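Local atomic coordinates of putative exported protein (PDB entry 4RAA), a protein that is of unknown function but folds as a six-bladed beta-propeller of the YWTD superfamily and is probably an exported, possibly lipid-attached, protein of Bacteroides fragilis. Residues 95-103 and 112-120; 32-43 and 55-66. One frame throughout, in Å; residues are numbered along the deposited sequence.

Interaction 1: residues 95-103 and 112-120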
loop_
_atom_site.group_PDB
_atom_site.type_symbol
_atom_site.label_atom_id
_atom_site.label_comp_id
_atom_site.label_asym_id
_atom_site.label_seq_id
_atom_site.Cartn_x
_atom_site.Cartn_y
_atom_site.Cartn_z
ATOM N N ASP A 95 -11.231 8.597 7.752
ATOM C CA ASP A 95 -10.130 8.987 8.637
ATOM C C ASP A 95 -10.560 10.187 9.492
ATOM O O ASP A 95 -11.510 10.902 9.143
ATOM C CB ASP A 95 -8.782 9.199 7.902
ATOM C CG ASP A 95 -8.691 10.510 7.135
ATOM O OD1 ASP A 95 -9.538 10.723 6.233
ATOM O OD2 ASP A 95 -7.740 11.298 7.402
ATOM N N ASN A 96 -9.869 10.377 10.612
ATOM C CA ASN A 96 -10.175 11.456 11.563
ATOM C C ASN A 96 -10.171 12.859 10.929
ATOM O O ASN A 96 -10.994 13.688 11.295
ATOM C CB ASN A 96 -9.220 11.409 12.774
ATOM C CG ASN A 96 -9.313 10.103 13.572
ATOM O OD1 ASN A 96 -10.287 9.342 13.474
ATOM N ND2 ASN A 96 -8.280 9.839 14.367
ATOM N N ASN A 97 -9.274 13.099 9.970
ATOM C CA ASN A 97 -9.198 14.384 9.243
ATOM C C ASN A 97 -10.203 14.566 8.100
ATOM O O ASN A 97 -10.327 15.670 7.590
ATOM C CB ASN A 97 -7.793 14.590 8.662
ATOM C CG ASN A 97 -6.718 14.662 9.720
ATOM O OD1 ASN A 97 -6.968 15.046 10.861
ATOM N ND2 ASN A 97 -5.499 14.311 9.334
ATOM N N LYS A 98 -10.898 13.502 7.699
ATOM C CA LYS A 98 -11.861 13.521 6.582
ATOM C C LYS A 98 -11.169 13.840 5.249
ATOM O O LYS A 98 -11.538 14.785 4.558
ATOM C CB LYS A 98 -13.078 14.423 6.880
ATOM C CG LYS A 98 -13.809 13.992 8.143
ATOM C CD LYS A 98 -14.911 14.940 8.572
ATOM C CE LYS A 98 -15.448 14.511 9.934
ATOM N NZ LYS A 98 -16.533 15.392 10.439
ATOM N N ASN A 99 -10.121 13.065 4.958
ATOM C CA ASN A 99 -9.369 13.104 3.695
ATOM C C ASN A 99 -9.801 11.930 2.813
ATOM O O ASN A 99 -10.060 12.122 1.621
ATOM C CB ASN A 99 -7.864 12.933 3.912
ATOM C CG ASN A 99 -7.254 14.015 4.765
ATOM O OD1 ASN A 99 -6.570 13.720 5.748
ATOM N ND2 ASN A 99 -7.484 15.272 4.398
ATOM N N TYR A 100 -9.851 10.722 3.402
ATOM C CA TYR A 100 -10.175 9.503 2.678
ATOM C C TYR A 100 -11.202 8.594 3.308
ATOM O O TYR A 100 -11.419 8.635 4.515
ATOM C CB TYR A 100 -8.900 8.678 2.466
ATOM C CG TYR A 100 -8.257 8.039 3.703
ATOM C CD1 TYR A 100 -8.724 6.809 4.214
ATOM C CD2 TYR A 100 -7.141 8.630 4.335
ATOM C CE1 TYR A 100 -8.124 6.207 5.316
ATOM C CE2 TYR A 100 -6.532 8.029 5.447
ATOM C CZ TYR A 100 -7.021 6.811 5.930
ATOM O OH TYR A 100 -6.451 6.192 7.029
ATOM N N ILE A 101 -11.775 7.733 2.456
ATOM C CA ILE A 101 -12.705 6.664 2.834
ATOM C C ILE A 101 -11.997 5.363 2.411
ATOM O O ILE A 101 -11.723 5.164 1.229
ATOM C CB ILE A 101 -14.078 6.775 2.130
ATOM C CG1 ILE A 101 -14.796 8.059 2.549
ATOM C CG2 ILE A 101 -14.946 5.554 2.453
ATOM C CD1 ILE A 101 -15.893 8.467 1.595
ATOM N N ALA A 102 -11.717 4.495 3.383
ATOM C CA ALA A 102 -10.986 3.246 3.176
ATOM C C ALA A 102 -11.923 2.061 3.337
ATOM O O ALA A 102 -12.380 1.801 4.451
ATOM C CB ALA A 102 -9.844 3.146 4.181
ATOM N N ALA A 103 -12.207 1.360 2.237
ATOM C CA ALA A 103 -13.063 0.171 2.249
ATOM C C ALA A 103 -12.195 -1.100 2.198
ATOM O O ALA A 103 -11.190 -1.143 1.466
ATOM C CB ALA A 103 -14.019 0.209 1.078
ATOM N N LEU A 112 -9.090 -0.406 -0.187
ATOM C CA LEU A 112 -9.201 0.604 -1.255
ATOM C C LEU A 112 -9.497 1.955 -0.628
ATOM O O LEU A 112 -10.430 2.067 0.175
ATOM C CB LEU A 112 -10.264 0.231 -2.287
ATOM C CG LEU A 112 -10.066 -1.169 -2.897
ATOM C CD1 LEU A 112 -10.901 -2.222 -2.168
ATOM C CD2 LEU A 112 -10.412 -1.180 -4.374
ATOM N N TYR A 113 -8.688 2.957 -0.994
ATOM C CA TYR A 113 -8.798 4.318 -0.491
ATOM C C TYR A 113 -9.427 5.196 -1.568
ATOM O O TYR A 113 -8.950 5.231 -2.695
ATOM C CB TYR A 113 -7.419 4.865 -0.095
ATOM C CG TYR A 113 -6.787 4.097 1.049
ATOM C CD1 TYR A 113 -6.173 2.853 0.835
ATOM C CD2 TYR A 113 -6.811 4.603 2.354
ATOM C CE1 TYR A 113 -5.606 2.143 1.893
ATOM C CE2 TYR A 113 -6.255 3.902 3.421
ATOM C CZ TYR A 113 -5.653 2.672 3.189
ATOM O OH TYR A 113 -5.098 1.968 4.227
ATOM N N TYR A 114 -10.520 5.863 -1.202
ATOM C CA TYR A 114 -11.233 6.814 -2.045
ATOM C C TYR A 114 -11.207 8.183 -1.362
ATOM O O TYR A 114 -10.980 8.276 -0.154
ATOM C CB TYR A 114 -12.677 6.360 -2.254
ATOM C CG TYR A 114 -12.819 5.008 -2.916
ATOM C CD1 TYR A 114 -12.868 4.883 -4.307
ATOM C CD2 TYR A 114 -12.922 3.845 -2.152
ATOM C CE1 TYR A 114 -13.012 3.635 -4.921
ATOM C CE2 TYR A 114 -13.068 2.592 -2.756
ATOM C CZ TYR A 114 -13.112 2.494 -4.133
ATOM O OH TYR A 114 -13.246 1.262 -4.703
ATOM N N ASN A 115 -11.442 9.237 -2.144
ATOM C CA ASN A 115 -11.464 10.632 -1.650
ATOM C C ASN A 115 -12.735 10.856 -0.832
ATOM O O ASN A 115 -13.830 10.515 -1.296
ATOM C CB ASN A 115 -11.436 11.606 -2.838
ATOM C CG ASN A 115 -11.166 13.042 -2.432
ATOM O OD1 ASN A 115 -12.025 13.699 -1.864
ATOM N ND2 ASN A 115 -9.990 13.551 -2.786
ATOM N N ALA A 116 -12.594 11.434 0.361
ATOM C CA ALA A 116 -13.747 11.708 1.235
ATOM C C ALA A 116 -14.657 12.817 0.710
ATOM O O ALA A 116 -15.837 12.828 1.038
ATOM C CB ALA A 116 -13.286 12.043 2.645
ATOM N N THR A 117 -14.104 13.729 -0.098
ATOM C CA THR A 117 -14.836 14.865 -0.681
ATOM C C THR A 117 -15.508 14.502 -2.019
ATOM O O THR A 117 -16.734 14.541 -2.096
ATOM C CB THR A 117 -13.900 16.097 -0.861
ATOM O OG1 THR A 117 -13.189 16.335 0.358
ATOM C CG2 THR A 117 -14.668 17.366 -1.266
ATOM N N ASP A 118 -14.719 14.146 -3.046
ATOM C CA ASP A 118 -15.257 13.843 -4.415
ATOM C C ASP A 118 -15.526 12.366 -4.777
ATOM O O ASP A 118 -16.028 12.092 -5.858
ATOM C CB ASP A 118 -14.442 14.567 -5.525
ATOM C CG ASP A 118 -13.016 14.049 -5.695
ATOM O OD1 ASP A 118 -12.740 12.853 -5.472
ATOM O OD2 ASP A 118 -12.157 14.855 -6.109
ATOM N N PHE A 119 -15.163 11.437 -3.890
ATOM C CA PHE A 119 -15.398 9.963 -4.042
ATOM C C PHE A 119 -14.595 9.203 -5.122
ATOM O O PHE A 119 -14.846 8.005 -5.343
ATOM C CB PHE A 119 -16.905 9.625 -4.123
ATOM C CG PHE A 119 -17.736 10.306 -3.066
ATOM C CD1 PHE A 119 -17.416 10.168 -1.707
ATOM C CD2 PHE A 119 -18.854 11.078 -3.417
ATOM C CE1 PHE A 119 -18.176 10.802 -0.725
ATOM C CE2 PHE A 119 -19.624 11.708 -2.437
ATOM C CZ PHE A 119 -19.288 11.568 -1.091
ATOM N N SER A 120 -13.616 9.874 -5.746
ATOM C CA SER A 120 -12.764 9.254 -6.762
ATOM C C SER A 120 -11.730 8.359 -6.071
ATOM O O SER A 120 -11.436 8.530 -4.883
ATOM C CB SER A 120 -12.065 10.307 -7.630
ATOM O OG SER A 120 -11.224 11.156 -6.857
#

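Interaction 2: residues 32-43 and 55-66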
loop_
_atom_site.group_PDB
_atom_site.type_symbol
_atom_site.label_atom_id
_atom_site.label_comp_id
_atom_site.label_asym_id
_atom_site.label_seq_id
_atom_site.Cartn_x
_atom_site.Cartn_y
_atom_site.Cartn_z
ATOM N N LEU A 32 -35.416 5.871 1.005
ATOM C CA LEU A 32 -34.252 5.914 0.112
ATOM C C LEU A 32 -34.737 5.941 -1.340
ATOM O O LEU A 32 -35.646 5.193 -1.714
ATOM C CB LEU A 32 -33.336 4.709 0.315
ATOM C CG LEU A 32 -32.577 4.636 1.641
ATOM C CD1 LEU A 32 -31.916 3.276 1.794
ATOM C CD2 LEU A 32 -31.542 5.740 1.742
ATOM N N GLN A 33 -34.123 6.807 -2.148
ATOM C CA GLN A 33 -34.461 6.954 -3.577
ATOM C C GLN A 33 -34.106 5.656 -4.309
ATOM O O GLN A 33 -33.088 5.028 -4.000
ATOM C CB GLN A 33 -33.689 8.139 -4.178
ATOM C CG GLN A 33 -34.067 8.533 -5.601
ATOM C CD GLN A 33 -33.156 9.604 -6.198
ATOM O OE1 GLN A 33 -32.137 9.987 -5.622
ATOM N NE2 GLN A 33 -33.517 10.076 -7.383
ATOM N N THR A 34 -34.937 5.267 -5.273
ATOM C CA THR A 34 -34.741 4.017 -6.008
ATOM C C THR A 34 -34.536 4.216 -7.516
ATOM O O THR A 34 -35.496 4.335 -8.275
ATOM C CB THR A 34 -35.911 3.053 -5.742
ATOM O OG1 THR A 34 -36.136 2.958 -4.325
ATOM C CG2 THR A 34 -35.618 1.656 -6.350
ATOM N N LYS A 35 -33.268 4.273 -7.922
ATOM C CA LYS A 35 -32.856 4.344 -9.324
ATOM C C LYS A 35 -32.098 3.059 -9.657
ATOM O O LYS A 35 -31.620 2.357 -8.747
ATOM C CB LYS A 35 -31.941 5.551 -9.576
ATOM C CG LYS A 35 -32.629 6.905 -9.494
ATOM C CD LYS A 35 -31.788 8.033 -10.082
ATOM C CE LYS A 35 -30.524 8.299 -9.281
ATOM N NZ LYS A 35 -29.731 9.436 -9.830
ATOM N N ASP A 36 -31.989 2.765 -10.959
ATOM C CA ASP A 36 -31.209 1.613 -11.457
ATOM C C ASP A 36 -29.730 1.659 -11.018
ATOM O O ASP A 36 -29.124 0.611 -10.784
ATOM C CB ASP A 36 -31.299 1.508 -12.990
ATOM C CG ASP A 36 -32.691 1.059 -13.485
ATOM O OD1 ASP A 36 -33.690 1.160 -12.740
ATOM O OD2 ASP A 36 -32.778 0.600 -14.641
ATOM N N SER A 37 -29.176 2.870 -10.893
ATOM C CA SER A 37 -27.798 3.064 -10.433
ATOM C C SER A 37 -27.589 2.857 -8.919
ATOM O O SER A 37 -26.442 2.742 -8.497
ATOM C CB SER A 37 -27.262 4.449 -10.853
ATOM O OG SER A 37 -28.075 5.508 -10.381
ATOM N N CYS A 38 -28.663 2.787 -8.118
ATOM C CA CYS A 38 -28.540 2.659 -6.656
ATOM C C CYS A 38 -29.526 1.687 -6.008
ATOM O O CYS A 38 -30.144 1.997 -4.982
ATOM C CB CYS A 38 -28.652 4.049 -6.019
ATOM S SG CYS A 38 -30.297 4.793 -6.105
ATOM N N LEU A 39 -29.650 0.498 -6.592
ATOM C CA LEU A 39 -30.508 -0.560 -6.021
ATOM C C LEU A 39 -29.789 -1.138 -4.790
ATOM O O LEU A 39 -28.591 -1.398 -4.849
ATOM C CB LEU A 39 -30.814 -1.645 -7.054
ATOM C CG LEU A 39 -31.722 -1.193 -8.208
ATOM C CD1 LEU A 39 -31.627 -2.128 -9.403
ATOM C CD2 LEU A 39 -33.177 -1.055 -7.771
ATOM N N VAL A 40 -30.520 -1.306 -3.690
ATOM C CA VAL A 40 -29.979 -1.784 -2.421
ATOM C C VAL A 40 -30.739 -3.019 -1.948
ATOM O O VAL A 40 -31.950 -2.958 -1.820
ATOM C CB VAL A 40 -30.103 -0.686 -1.325
ATOM C CG1 VAL A 40 -29.598 -1.191 0.032
ATOM C CG2 VAL A 40 -29.345 0.576 -1.730
ATOM N N LYS A 41 -30.019 -4.111 -1.664
ATOM C CA LYS A 41 -30.593 -5.358 -1.109
ATOM C C LYS A 41 -30.567 -5.344 0.419
ATOM O O LYS A 41 -31.540 -5.701 1.064
ATOM C CB LYS A 41 -29.824 -6.597 -1.620
ATOM C CG LYS A 41 -30.149 -7.910 -0.900
ATOM C CD LYS A 41 -29.575 -9.125 -1.604
ATOM C CE LYS A 41 -29.777 -10.372 -0.752
ATOM N NZ LYS A 41 -29.468 -11.621 -1.499
ATOM N N ASN A 42 -29.430 -4.949 0.974
ATOM C CA ASN A 42 -29.168 -4.959 2.406
ATOM C C ASN A 42 -28.511 -3.636 2.817
ATOM O O ASN A 42 -27.759 -3.071 2.032
ATOM C CB ASN A 42 -28.246 -6.171 2.631
ATOM C CG ASN A 42 -27.778 -6.334 4.061
ATOM O OD1 ASN A 42 -26.772 -5.747 4.466
ATOM N ND2 ASN A 42 -28.456 -7.208 4.809
ATOM N N VAL A 43 -28.832 -3.117 4.001
ATOM C CA VAL A 43 -28.154 -1.912 4.536
ATOM C C VAL A 43 -27.321 -2.465 5.683
ATOM O O VAL A 43 -27.744 -2.453 6.846
ATOM C CB VAL A 43 -29.113 -0.767 4.959
ATOM C CG1 VAL A 43 -28.349 0.411 5.565
ATOM C CG2 VAL A 43 -29.909 -0.282 3.757
ATOM N N ILE A 55 -23.609 4.298 2.889
ATOM C CA ILE A 55 -24.297 3.009 3.084
ATOM C C ILE A 55 -23.569 1.910 2.325
ATOM O O ILE A 55 -23.321 2.062 1.130
ATOM C CB ILE A 55 -25.772 3.072 2.604
ATOM C CG1 ILE A 55 -26.577 3.991 3.536
ATOM C CG2 ILE A 55 -26.417 1.675 2.548
ATOM C CD1 ILE A 55 -27.996 4.279 3.095
ATOM N N LEU A 56 -23.276 0.807 3.022
ATOM C CA LEU A 56 -22.670 -0.391 2.440
ATOM C C LEU A 56 -23.724 -1.488 2.321
ATOM O O LEU A 56 -24.371 -1.829 3.305
ATOM C CB LEU A 56 -21.530 -0.897 3.310
ATOM C CG LEU A 56 -20.864 -2.236 2.975
ATOM C CD1 LEU A 56 -20.384 -2.291 1.535
ATOM C CD2 LEU A 56 -19.713 -2.456 3.941
ATOM N N ASP A 57 -23.882 -2.025 1.116
ATOM C CA ASP A 57 -24.794 -3.125 0.828
ATOM C C ASP A 57 -23.913 -4.367 0.835
ATOM O O ASP A 57 -23.486 -4.828 -0.216
ATOM C CB ASP A 57 -25.490 -2.884 -0.529
ATOM C CG ASP A 57 -26.388 -4.037 -0.974
ATOM O OD1 ASP A 57 -26.550 -5.023 -0.230
ATOM O OD2 ASP A 57 -26.945 -3.947 -2.093
ATOM N N SER A 58 -23.661 -4.916 2.027
ATOM C CA SER A 58 -22.788 -6.110 2.186
ATOM C C SER A 58 -23.317 -7.418 1.553
ATOM O O SER A 58 -22.580 -8.409 1.490
ATOM C CB SER A 58 -22.395 -6.316 3.659
ATOM O OG SER A 58 -23.525 -6.262 4.506
ATOM N N ALA A 59 -24.574 -7.420 1.106
ATOM C CA ALA A 59 -25.149 -8.540 0.375
ATOM C C ALA A 59 -24.615 -8.546 -1.070
ATOM O O ALA A 59 -24.140 -9.579 -1.536
ATOM C CB ALA A 59 -26.664 -8.458 0.393
ATOM N N ASN A 60 -24.711 -7.401 -1.761
ATOM C CA ASN A 60 -24.185 -7.211 -3.138
ATOM C C ASN A 60 -22.793 -6.542 -3.214
ATOM O O ASN A 60 -22.230 -6.430 -4.302
ATOM C CB ASN A 60 -25.169 -6.384 -3.980
ATOM C CG ASN A 60 -26.514 -7.071 -4.187
ATOM O OD1 ASN A 60 -26.618 -8.300 -4.189
ATOM N ND2 ASN A 60 -27.550 -6.270 -4.402
ATOM N N SER A 61 -22.260 -6.099 -2.072
ATOM C CA SER A 61 -20.954 -5.436 -1.944
ATOM C C SER A 61 -20.775 -4.140 -2.742
ATOM O O SER A 61 -19.754 -3.956 -3.387
ATOM C CB SER A 61 -19.808 -6.408 -2.249
ATOM O OG SER A 61 -18.549 -5.780 -2.017
ATOM N N ASN A 62 -21.771 -3.261 -2.673
ATOM C CA ASN A 62 -21.747 -1.932 -3.303
ATOM C C ASN A 62 -21.699 -0.894 -2.189
ATOM O O ASN A 62 -22.428 -1.023 -1.208
ATOM C CB ASN A 62 -23.013 -1.711 -4.134
ATOM C CG ASN A 62 -23.121 -2.669 -5.306
ATOM O OD1 ASN A 62 -22.200 -2.780 -6.109
ATOM N ND2 ASN A 62 -24.250 -3.348 -5.424
ATOM N N LEU A 63 -20.844 0.118 -2.329
ATOM C CA LEU A 63 -20.734 1.199 -1.348
ATOM C C LEU A 63 -21.398 2.409 -1.982
ATOM O O LEU A 63 -20.932 2.875 -3.017
ATOM C CB LEU A 63 -19.263 1.476 -1.015
ATOM C CG LEU A 63 -18.929 2.556 0.015
ATOM C CD1 LEU A 63 -19.577 2.254 1.354
ATOM C CD2 LEU A 63 -17.419 2.689 0.195
ATOM N N TYR A 64 -22.479 2.904 -1.373
ATOM C CA TYR A 64 -23.248 4.046 -1.891
ATOM C C TYR A 64 -23.203 5.286 -1.016
ATOM O O TYR A 64 -22.928 5.193 0.185
ATOM C CB TYR A 64 -24.716 3.673 -2.005
ATOM C CG TYR A 64 -25.030 2.600 -2.993
ATOM C CD1 TYR A 64 -24.733 2.766 -4.343
ATOM C CD2 TYR A 64 -25.722 1.452 -2.607
ATOM C CE1 TYR A 64 -25.058 1.787 -5.277
ATOM C CE2 TYR A 64 -26.069 0.475 -3.538
ATOM C CZ TYR A 64 -25.730 0.644 -4.865
ATOM O OH TYR A 64 -26.068 -0.327 -5.770
ATOM N N VAL A 65 -23.486 6.439 -1.635
ATOM C CA VAL A 65 -23.623 7.716 -0.927
ATOM C C VAL A 65 -25.034 8.232 -1.199
ATOM O O VAL A 65 -25.444 8.391 -2.355
ATOM C CB VAL A 65 -22.589 8.776 -1.343
ATOM C CG1 VAL A 65 -22.761 10.051 -0.515
ATOM C CG2 VAL A 65 -21.175 8.230 -1.164
ATOM N N PHE A 66 -25.772 8.434 -0.113
ATOM C CA PHE A 66 -27.096 9.009 -0.123
ATOM C C PHE A 66 -27.053 10.314 0.666
ATOM O O PHE A 66 -26.125 10.572 1.442
ATOM C CB PHE A 66 -28.113 8.056 0.493
ATOM C CG PHE A 66 -28.507 6.926 -0.404
ATOM C CD1 PHE A 66 -27.748 5.762 -0.459
ATOM C CD2 PHE A 66 -29.664 7.010 -1.185
ATOM C CE1 PHE A 66 -28.130 4.701 -1.276
ATOM C CE2 PHE A 66 -30.056 5.951 -2.003
ATOM C CZ PHE A 66 -29.284 4.794 -2.051
#

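Interaction 1: residues 95-103 and 112-120
The beta hairpin of strands 100-105 and 110-115, part of a propeller blade, is held here by antiparallel backbone bonds and by side chains on both faces. Ile101 and Tyr114 form a hydrogen-bonded pair, with Ile101 N to Tyr114 O and Tyr114 N to Ile101 O both 2.8 Å; Ala103 and Leu112 repeat the pattern. Where the strand gives way to a turn, Ala116 N still reaches Asn99 O at 2.9 Å. On one face the edge of Tyr113 meets the face of Tyr100 in a T-shaped stack, centroids 5.1 Å apart and planes at 66°. Tyr100 CG sits between its backbone N and carbonyl carbon (chi1 69°), placing the ring beside Tyr113, while Asp95 CB lies over the rim of its opposite face. Asp95 OD1 accepts from both Asn99 N and Tyr100 N, which ties the preceding type I turn to the strand. On the other face Ile101 CD1 touches the edge of Phe119 at CE1, 4.0 Å away, and packs on Ala116. Asn115 OD1 accepts from Thr117 N, an Asx turn, and from Asp118 N, widening it to an Asx motif. Flanked by strands 85-94 and 121-126, this hairpin forms the middle of a four-stranded antiparallel array, typical of a beta-propeller blade.

Interaction 2: residues 32-43 and 55-66
Leu32 lays its CD2 methyl over one face of the Phe66 ring, a CH-pi contact with CD2 4.0 Å from the centroid. The two side chains cross at about a right angle, and the same methyl reaches Ile55 CD1. Gln33 O lies in the ring plane at the Phe66 edge, while Cys38 SG approaches obliquely, 5.2 Å from the centroid. Val40 CG2 packs against Tyr64 CE2 at 3.7 Å, the two side chains running past each other in opposite directions. Beyond it Tyr64 OH donates to Leu39 O at 2.9 Å, fixing the end of the ring against the loop backbone. Asp57 grips the loop backbone at Lys41 and Asn42: with CG anti to the backbone N (chi1 176°), its carboxylate reaches across to accept Lys41 N on OD2 and Asn42 N on OD1, each 3.1 Å away and well above the carboxylate plane. The extended Lys41 chain runs over Ala59, its CD 3.6 Å from Ala59 CB, and Asn42 CB presses on the same methyl. Segment 32-43 thus crosses one side of the hairpin of strands 52-57 and 62-67, whose turn contains a G1 bulge; the Asn352 side chain hydrogen-bonds Cys38 O and Val40 N, and strand 72-79 continues the sheet beyond 62-67.

Overall arrangement
Interaction 2 comes first along the chain and closes before interaction 1 opens; their centres lie about 18 Å apart. Both lie on one continuous sheet whose eight strands, from 45-49 to 121-126, follow one another in chain order, with strands 72-79 and 85-94 between the two hairpins. They differ in kind: residues 95-103 and 112-120 pair within the sheet, whereas loop 32-43 covers the face of hairpin 52-57/62-67 that carries Tyr64 and Phe66. Leu63 and Val65, on the opposite face, meet interaction 1: Phe119 CZ touches Val65 CG1 at 3.8 Å and Ala103 CB approaches Leu63 CD2. Here the faces of the two hairpins pack against each other, consistent with neighbouring blades of the six-bladed propeller.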